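Local coordinates for putative uncharacterized protein (Chromobacterium violaceum, PDB 4RMM) that is of uncharacterised function but carries a hotdog thioesterase domain and probably hydrolyses acyl-CoA thioesters, at residues Q6-L11 with L78-E83; S72-H77 with A120-E125. All coordinates share one frame; numbering follows the deposited sequence.

Interaction 1 (Q6-L11 with L78-E83)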
ATOM      1  N   GLN A   6       2.916  23.952  -2.625  1.00148.36           N
ATOM      2  CA  GLN A   6       2.038  25.075  -2.324  1.00159.65           C
ATOM      3  C   GLN A   6       0.677  24.888  -2.980  1.00151.13           C
ATOM      4  O   GLN A   6      -0.354  25.212  -2.394  1.00155.80           O
ATOM      5  CB  GLN A   6       2.670  26.385  -2.802  1.00171.42           C
ATOM      6  CG  GLN A   6       1.791  27.615  -2.604  1.00171.99           C
ATOM      7  CD  GLN A   6       1.271  27.741  -1.182  1.00160.37           C
ATOM      8  OE1 GLN A   6       2.031  27.641  -0.220  1.00159.26           O
ATOM      9  NE2 GLN A   6      -0.032  27.970  -1.046  1.00152.91           N
ATOM     10  N   ARG A   7       0.675  24.361  -4.199  1.00138.77           N
ATOM     11  CA  ARG A   7      -0.572  24.137  -4.916  1.00136.39           C
ATOM     12  C   ARG A   7      -1.588  23.384  -4.066  1.00130.54           C
ATOM     13  O   ARG A   7      -2.791  23.528  -4.267  1.00134.71           O
ATOM     14  CB  ARG A   7      -0.312  23.365  -6.213  1.00139.41           C
ATOM     15  CG  ARG A   7       0.182  24.229  -7.359  1.00147.10           C
ATOM     16  CD  ARG A   7       0.440  23.404  -8.611  1.00154.36           C
ATOM     17  NE  ARG A   7       0.491  24.245  -9.806  1.00169.94           N
ATOM     18  CZ  ARG A   7       0.815  23.814 -11.022  1.00172.45           C
ATOM     19  NH1 ARG A   7       1.128  22.539 -11.218  1.00168.41           N
ATOM     20  NH2 ARG A   7       0.817  24.656 -12.047  1.00176.20           N
ATOM     21  N   PHE A   8      -1.109  22.587  -3.115  1.00117.95           N
ATOM     22  CA  PHE A   8      -2.010  21.824  -2.261  1.00109.65           C
ATOM     23  C   PHE A   8      -2.949  22.736  -1.485  1.00120.15           C
ATOM     24  O   PHE A   8      -4.168  22.619  -1.597  1.00117.39           O
ATOM     25  CB  PHE A   8      -1.232  20.961  -1.267  1.00107.32           C
ATOM     26  CG  PHE A   8      -2.117  20.110  -0.401  1.00 94.29           C
ATOM     27  CD1 PHE A   8      -2.814  19.037  -0.942  1.00 92.93           C
ATOM     28  CD2 PHE A   8      -2.300  20.416   0.942  1.00 99.84           C
ATOM     29  CE1 PHE A   8      -3.684  18.283  -0.158  1.00 89.80           C
ATOM     30  CE2 PHE A   8      -3.168  19.668   1.732  1.00 96.09           C
ATOM     31  CZ  PHE A   8      -3.861  18.601   1.180  1.00 91.74           C
ATOM     32  N   ALA A   9      -2.373  23.631  -0.687  1.00130.36           N
ATOM     33  CA  ALA A   9      -3.158  24.570   0.108  1.00134.88           C
ATOM     34  C   ALA A   9      -4.119  25.304  -0.817  1.00137.36           C
ATOM     35  O   ALA A   9      -5.231  25.668  -0.429  1.00132.36           O
ATOM     36  CB  ALA A   9      -2.236  25.560   0.801  1.00137.75           C
ATOM     37  N   ASP A  10      -3.666  25.510  -2.049  1.00141.58           N
ATOM     38  CA  ASP A  10      -4.445  26.187  -3.073  1.00148.92           C
ATOM     39  C   ASP A  10      -5.577  25.302  -3.591  1.00139.81           C
ATOM     40  O   ASP A  10      -6.677  25.783  -3.866  1.00145.36           O
ATOM     41  CB  ASP A  10      -3.522  26.593  -4.224  1.00158.37           C
ATOM     42  CG  ASP A  10      -4.277  26.909  -5.496  1.00170.02           C
ATOM     43  OD1 ASP A  10      -5.167  27.785  -5.466  1.00174.47           O
ATOM     44  OD2 ASP A  10      -3.976  26.277  -6.531  1.00175.03           O
ATOM     45  N   LEU A  11      -5.304  24.007  -3.725  1.00128.52           N
ATOM     46  CA  LEU A  11      -6.309  23.068  -4.208  1.00124.49           C
ATOM     47  C   LEU A  11      -7.270  22.625  -3.112  1.00116.64           C
ATOM     48  O   LEU A  11      -8.375  22.174  -3.401  1.00119.67           O
ATOM     49  CB  LEU A  11      -5.638  21.846  -4.843  1.00120.12           C
ATOM     50  CG  LEU A  11      -5.365  21.945  -6.348  1.00122.61           C
ATOM     51  CD1 LEU A  11      -4.490  23.149  -6.645  1.00127.33           C
ATOM     52  CD2 LEU A  11      -4.701  20.671  -6.836  1.00112.94           C
ATOM     53  N   LEU A  78      -4.711  13.660   6.627  1.00 53.78           N
ATOM     54  CA  LEU A  78      -3.895  14.435   7.554  1.00 55.97           C
ATOM     55  C   LEU A  78      -3.541  15.811   7.023  1.00 63.40           C
ATOM     56  O   LEU A  78      -3.688  16.806   7.730  1.00 67.41           O
ATOM     57  CB  LEU A  78      -2.603  13.686   7.885  1.00 67.10           C
ATOM     58  CG  LEU A  78      -2.311  13.466   9.369  1.00 67.73           C
ATOM     59  CD1 LEU A  78      -0.930  12.865   9.519  1.00 71.46           C
ATOM     60  CD2 LEU A  78      -2.390  14.776  10.125  1.00 52.95           C
HETATM   61  N   MSE A  79      -3.061  15.872   5.785  1.00 59.68           N
HETATM   62  CA  MSE A  79      -2.685  17.156   5.226  1.00 69.53           C
HETATM   63  C   MSE A  79      -3.878  17.974   4.758  1.00 77.27           C
HETATM   64  O   MSE A  79      -3.750  19.157   4.454  1.00 85.50           O
HETATM   65  CB  MSE A  79      -1.641  16.989   4.110  1.00 67.04           C
HETATM   66  CG  MSE A  79      -1.892  15.916   3.083  1.00 69.84           C
HETATM   67 SE   MSE A  79      -0.371  15.815   1.853  0.69 91.45          SE
HETATM   68  CE  MSE A  79       0.873  14.882   2.973  1.00116.09           C
ATOM     69  N   TRP A  80      -5.046  17.344   4.715  1.00 77.79           N
ATOM     70  CA  TRP A  80      -6.260  18.043   4.322  1.00 83.42           C
ATOM     71  C   TRP A  80      -6.801  18.698   5.587  1.00 79.95           C
ATOM     72  O   TRP A  80      -7.391  19.775   5.545  1.00 74.93           O
ATOM     73  CB  TRP A  80      -7.284  17.059   3.757  1.00 70.47           C
ATOM     74  CG  TRP A  80      -8.545  17.709   3.289  1.00 72.97           C
ATOM     75  CD1 TRP A  80      -9.632  18.046   4.051  1.00 75.72           C
ATOM     76  CD2 TRP A  80      -8.848  18.125   1.957  1.00 73.39           C
ATOM     77  NE1 TRP A  80     -10.590  18.644   3.272  1.00 80.70           N
ATOM     78  CE2 TRP A  80     -10.134  18.705   1.974  1.00 79.34           C
ATOM     79  CE3 TRP A  80      -8.157  18.064   0.736  1.00 80.13           C
ATOM     80  CZ2 TRP A  80     -10.746  19.224   0.830  1.00 85.83           C
ATOM     81  CZ3 TRP A  80      -8.763  18.582  -0.408  1.00 86.86           C
ATOM     82  CH2 TRP A  80     -10.045  19.152  -0.350  1.00 89.40           C
ATOM     83  N   ASN A  81      -6.569  18.038   6.713  1.00 79.63           N
ATOM     84  CA  ASN A  81      -7.014  18.527   8.006  1.00 79.76           C
ATOM     85  C   ASN A  81      -5.933  19.324   8.732  1.00 84.19           C
ATOM     86  O   ASN A  81      -6.130  19.734   9.876  1.00 86.07           O
ATOM     87  CB  ASN A  81      -7.454  17.352   8.880  1.00 85.06           C
ATOM     88  CG  ASN A  81      -8.759  16.726   8.415  1.00 96.73           C
ATOM     89  OD1 ASN A  81      -8.869  16.221   7.294  1.00 86.60           O
ATOM     90  ND2 ASN A  81      -9.760  16.758   9.284  1.00 95.05           N
ATOM     91  N   ARG A  82      -4.792  19.541   8.082  1.00 81.45           N
ATOM     92  CA  ARG A  82      -3.709  20.291   8.714  1.00 91.77           C
ATOM     93  C   ARG A  82      -3.101  21.391   7.866  1.00112.49           C
ATOM     94  O   ARG A  82      -3.506  21.627   6.727  1.00 94.85           O
ATOM     95  CB  ARG A  82      -2.581  19.357   9.166  1.00 86.08           C
ATOM     96  CG  ARG A  82      -2.881  18.575  10.431  1.00 90.18           C
ATOM     97  CD  ARG A  82      -1.620  17.959  11.037  1.00 93.65           C
ATOM     98  NE  ARG A  82      -0.729  18.949  11.650  1.00 98.36           N
ATOM     99  CZ  ARG A  82       0.209  19.636  11.001  1.00 99.22           C
ATOM    100  NH1 ARG A  82       0.398  19.453   9.700  1.00 95.40           N
ATOM    101  NH2 ARG A  82       0.963  20.510  11.661  1.00 98.20           N
ATOM    102  N   GLU A  83      -2.119  22.065   8.452  1.00141.74           N
ATOM    103  CA  GLU A  83      -1.406  23.145   7.791  1.00150.40           C
ATOM    104  C   GLU A  83      -0.535  22.525   6.703  1.00144.35           C
ATOM    105  O   GLU A  83       0.323  21.681   6.976  1.00150.09           O
ATOM    106  CB  GLU A  83      -0.567  23.912   8.820  1.00152.66           C
ATOM    107  CG  GLU A  83      -1.405  24.634   9.888  1.00156.69           C
ATOM    108  CD  GLU A  83      -2.251  23.687  10.732  1.00157.99           C
ATOM    109  OE1 GLU A  83      -1.669  22.886  11.497  1.00155.64           O
ATOM    110  OE2 GLU A  83      -3.498  23.746  10.625  1.00160.24           O
TER
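A Met-aromatic contact between F8 and M79 pins the N-terminal helix 6-13 against the C-terminal end of helix 67-80, the central helix of the hotdog fold. M79 is modelled as selenomethionine, and its SE sits over the face of the F8 ring, 4.6 Å from the ring centroid and only 14° off the normal. F8 makes the approach: with CG anti to its backbone N (chi1 -178°), the ring reaches out from its helix to meet the final turn of the other. Its CZ comes to 3.8 Å from M79 CG, while the bend at the end of the M79 chain (chi3 77°) takes the methyl CE away from the ring. One edge of the same ring is turned to the M79–W80 peptide, with F8 CZ 3.9 Å from W80 N. The modelled spacing to M79 O there is too short to be trusted. W80 closes in from another direction, its CE3 4.4 Å from F8 CZ, the indole plane turned nearly perpendicular to the phenyl. I20 of helix 17-20 touches both F8 and W80, and Y17 meets the indole, so the short second helix joins the cluster; A87 and P88 pack on M79. No hydrogen bond or salt bridge links 6-11 to 78-83. All three touching residues are buried, and the two helices are held together by apolar packing and by the polarisable selenium lying over the ring, where the natural protein would carry sulfur.

Interaction 2 (S72-H77 with A120-E125)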
ATOM      1  N   SER A  72      -2.325   6.015   1.599  1.00 44.49           N
ATOM      2  CA  SER A  72      -2.367   7.365   1.024  1.00 44.72           C
ATOM      3  C   SER A  72      -3.588   8.152   1.523  1.00 49.95           C
ATOM      4  O   SER A  72      -3.502   9.371   1.715  1.00 46.11           O
ATOM      5  CB  SER A  72      -2.441   7.321  -0.503  1.00 61.96           C
ATOM      6  OG  SER A  72      -2.025   6.083  -1.018  1.00 74.89           O
ATOM      7  N   ALA A  73      -4.728   7.472   1.690  1.00 42.57           N
ATOM      8  CA  ALA A  73      -5.934   8.137   2.189  1.00 55.23           C
ATOM      9  C   ALA A  73      -5.621   8.746   3.545  1.00 47.91           C
ATOM     10  O   ALA A  73      -5.934   9.900   3.803  1.00 43.25           O
ATOM     11  CB  ALA A  73      -7.102   7.130   2.327  1.00 48.75           C
ATOM     12  N   ALA A  74      -4.997   7.957   4.415  1.00 55.03           N
ATOM     13  CA  ALA A  74      -4.654   8.422   5.759  1.00 33.65           C
ATOM     14  C   ALA A  74      -3.693   9.619   5.676  1.00 51.79           C
ATOM     15  O   ALA A  74      -3.774  10.547   6.469  1.00 48.74           O
ATOM     16  CB  ALA A  74      -4.014   7.282   6.548  1.00 31.44           C
HETATM   17  N   MSE A  75      -2.781   9.593   4.710  1.00 39.43           N
HETATM   18  CA  MSE A  75      -1.845  10.700   4.544  1.00 39.56           C
HETATM   19  C   MSE A  75      -2.604  11.940   4.076  1.00 44.93           C
HETATM   20  O   MSE A  75      -2.490  13.021   4.663  1.00 50.54           O
HETATM   21  CB  MSE A  75      -0.784  10.361   3.504  1.00 40.03           C
HETATM   22  CG  MSE A  75      -0.271  11.610   2.799  1.00 64.55           C
HETATM   23 SE   MSE A  75       1.616  11.611   2.517  0.75 95.73          SE
HETATM   24  CE  MSE A  75       1.598  11.038   0.677  1.00 86.33           C
ATOM     25  N   ILE A  76      -3.366  11.776   3.004  1.00 43.10           N
ATOM     26  CA  ILE A  76      -4.154  12.874   2.453  1.00 62.37           C
ATOM     27  C   ILE A  76      -5.089  13.477   3.500  1.00 57.36           C
ATOM     28  O   ILE A  76      -5.207  14.695   3.612  1.00 52.01           O
ATOM     29  CB  ILE A  76      -4.971  12.392   1.233  1.00 59.50           C
ATOM     30  CG1 ILE A  76      -4.009  12.090   0.079  1.00 57.07           C
ATOM     31  CG2 ILE A  76      -5.993  13.447   0.828  1.00 68.93           C
ATOM     32  CD1 ILE A  76      -4.621  11.313  -1.076  1.00 68.64           C
ATOM     33  N   HIS A  77      -5.736  12.622   4.283  1.00 55.36           N
ATOM     34  CA  HIS A  77      -6.656  13.095   5.319  1.00 60.33           C
ATOM     35  C   HIS A  77      -5.937  14.034   6.276  1.00 51.87           C
ATOM     36  O   HIS A  77      -6.477  15.063   6.693  1.00 56.77           O
ATOM     37  CB  HIS A  77      -7.199  11.907   6.111  1.00 58.51           C
ATOM     38  CG  HIS A  77      -8.150  12.282   7.201  1.00 56.17           C
ATOM     39  ND1 HIS A  77      -9.488  12.524   6.965  1.00 69.56           N
ATOM     40  CD2 HIS A  77      -7.975  12.414   8.539  1.00 54.85           C
ATOM     41  CE1 HIS A  77     -10.091  12.777   8.107  1.00 61.40           C
ATOM     42  NE2 HIS A  77      -9.197  12.718   9.082  1.00 75.11           N
ATOM     43  N   ALA A 120       0.602  12.314  15.087  1.00 66.78           N
ATOM     44  CA  ALA A 120      -0.818  12.172  14.828  1.00 59.84           C
ATOM     45  C   ALA A 120      -1.082  10.696  14.575  1.00 51.76           C
ATOM     46  O   ALA A 120      -0.303  10.034  13.891  1.00 52.91           O
ATOM     47  CB  ALA A 120      -1.215  13.001  13.605  1.00 49.27           C
ATOM     48  N   HIS A 121      -2.169  10.185  15.154  1.00 49.17           N
ATOM     49  CA  HIS A 121      -2.572   8.790  15.013  1.00 54.01           C
ATOM     50  C   HIS A 121      -3.867   8.777  14.220  1.00 47.81           C
ATOM     51  O   HIS A 121      -4.853   9.386  14.619  1.00 65.77           O
ATOM     52  CB  HIS A 121      -2.775   8.156  16.393  1.00 61.29           C
ATOM     53  CG  HIS A 121      -2.944   6.667  16.359  1.00 83.32           C
ATOM     54  ND1 HIS A 121      -2.815   5.880  17.484  1.00 89.53           N
ATOM     55  CD2 HIS A 121      -3.236   5.822  15.342  1.00 93.15           C
ATOM     56  CE1 HIS A 121      -3.019   4.615  17.160  1.00 87.39           C
ATOM     57  NE2 HIS A 121      -3.276   4.552  15.866  1.00 86.50           N
ATOM     58  N   VAL A 122      -3.847   8.079  13.090  1.00 47.73           N
ATOM     59  CA  VAL A 122      -4.980   8.003  12.177  1.00 50.42           C
ATOM     60  C   VAL A 122      -5.610   6.608  12.087  1.00 61.48           C
ATOM     61  O   VAL A 122      -4.902   5.603  12.079  1.00 64.03           O
ATOM     62  CB  VAL A 122      -4.529   8.414  10.743  1.00 53.06           C
ATOM     63  CG1 VAL A 122      -5.695   8.370   9.762  1.00 42.18           C
ATOM     64  CG2 VAL A 122      -3.908   9.792  10.773  1.00 59.67           C
ATOM     65  N   LEU A 123      -6.941   6.560  12.017  1.00 54.39           N
ATOM     66  CA  LEU A 123      -7.683   5.303  11.867  1.00 47.57           C
ATOM     67  C   LEU A 123      -8.458   5.425  10.563  1.00 51.20           C
ATOM     68  O   LEU A 123      -9.120   6.432  10.313  1.00 52.20           O
ATOM     69  CB  LEU A 123      -8.644   5.078  13.039  1.00 53.96           C
ATOM     70  CG  LEU A 123      -9.794   4.054  12.904  1.00 45.09           C
ATOM     71  CD1 LEU A 123      -9.286   2.613  12.991  1.00 45.82           C
ATOM     72  CD2 LEU A 123     -10.809   4.314  14.020  1.00 61.28           C
ATOM     73  N   ILE A 124      -8.334   4.410   9.718  1.00 39.12           N
ATOM     74  CA  ILE A 124      -8.993   4.365   8.425  1.00 47.45           C
ATOM     75  C   ILE A 124      -9.902   3.141   8.402  1.00 44.85           C
ATOM     76  O   ILE A 124      -9.488   2.033   8.754  1.00 44.68           O
ATOM     77  CB  ILE A 124      -7.978   4.210   7.271  1.00 51.09           C
ATOM     78  CG1 ILE A 124      -6.821   5.196   7.449  1.00 59.33           C
ATOM     79  CG2 ILE A 124      -8.661   4.453   5.918  1.00 54.17           C
ATOM     80  CD1 ILE A 124      -5.748   4.703   8.401  1.00 45.69           C
ATOM     81  N   GLU A 125     -11.144   3.349   7.997  1.00 40.72           N
ATOM     82  CA  GLU A 125     -12.101   2.256   7.892  1.00 40.71           C
ATOM     83  C   GLU A 125     -12.564   2.188   6.454  1.00 46.53           C
ATOM     84  O   GLU A 125     -12.876   3.201   5.839  1.00 63.01           O
ATOM     85  CB  GLU A 125     -13.304   2.521   8.783  1.00 36.78           C
ATOM     86  CG  GLU A 125     -12.966   2.620  10.241  1.00 64.86           C
ATOM     87  CD  GLU A 125     -14.034   3.359  11.006  1.00 70.33           C
ATOM     88  OE1 GLU A 125     -15.091   2.759  11.281  1.00 78.02           O
ATOM     89  OE2 GLU A 125     -13.814   4.550  11.313  1.00 93.08           O
TER
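Helix 67-80 lies across one face of strand 119-127, and within 72-77 and 120-125 the backbones come nearest at A74 and V122, whose CA atoms are 6.4 Å apart. So close an approach is possible because the helix presents only a methyl group there. V122 and I124, two residues apart on the strand, both point toward the helix, and A74 CB settles into the notch between them. It touches V122 CG1 at 3.8 Å, the branch set anti to the backbone N (chi1 -179°). On the other side of the notch it meets I124 alongside the end of the chain, 3.6 Å from I124 CG1 and equally near I124 CD1. No polar group takes part. C110 of strand 106-115 packs on V122 and I124, and A138 of strand 136-143 on I124, so both neighbouring strands extend the apolar floor under the helix. M75 points away from this strand and packs on H62 of the second subunit. Helix and strand thus meet through a small alanine and two branched aliphatic side chains; a long helix cradled by a curved antiparallel sheet is the hallmark of the hotdog fold of the thioesterase superfamily.

Both interactions use helix 67-80, at successive positions: 72-77 rests on the sheet, and 78-83 covers the last turn and the loop that follows. Their centres are about 14 Å apart; interaction 2 lies about 5 Å from the centre of the folded chain and interaction 1 about 14 Å from it. The two contacts meet at L78, next to M79: L78 CD2 lies 4.1 Å from A120 CB, and L78 CG is close to V122 CG2. Along the sequence the segments run 6-11, 72-77, 78-83, 120-125, so the two pairings interleave. The central helix is therefore held from two directions, by strand 119-127 of the antiparallel sheet and by the N-terminal helix 6-13 at its C-terminal end.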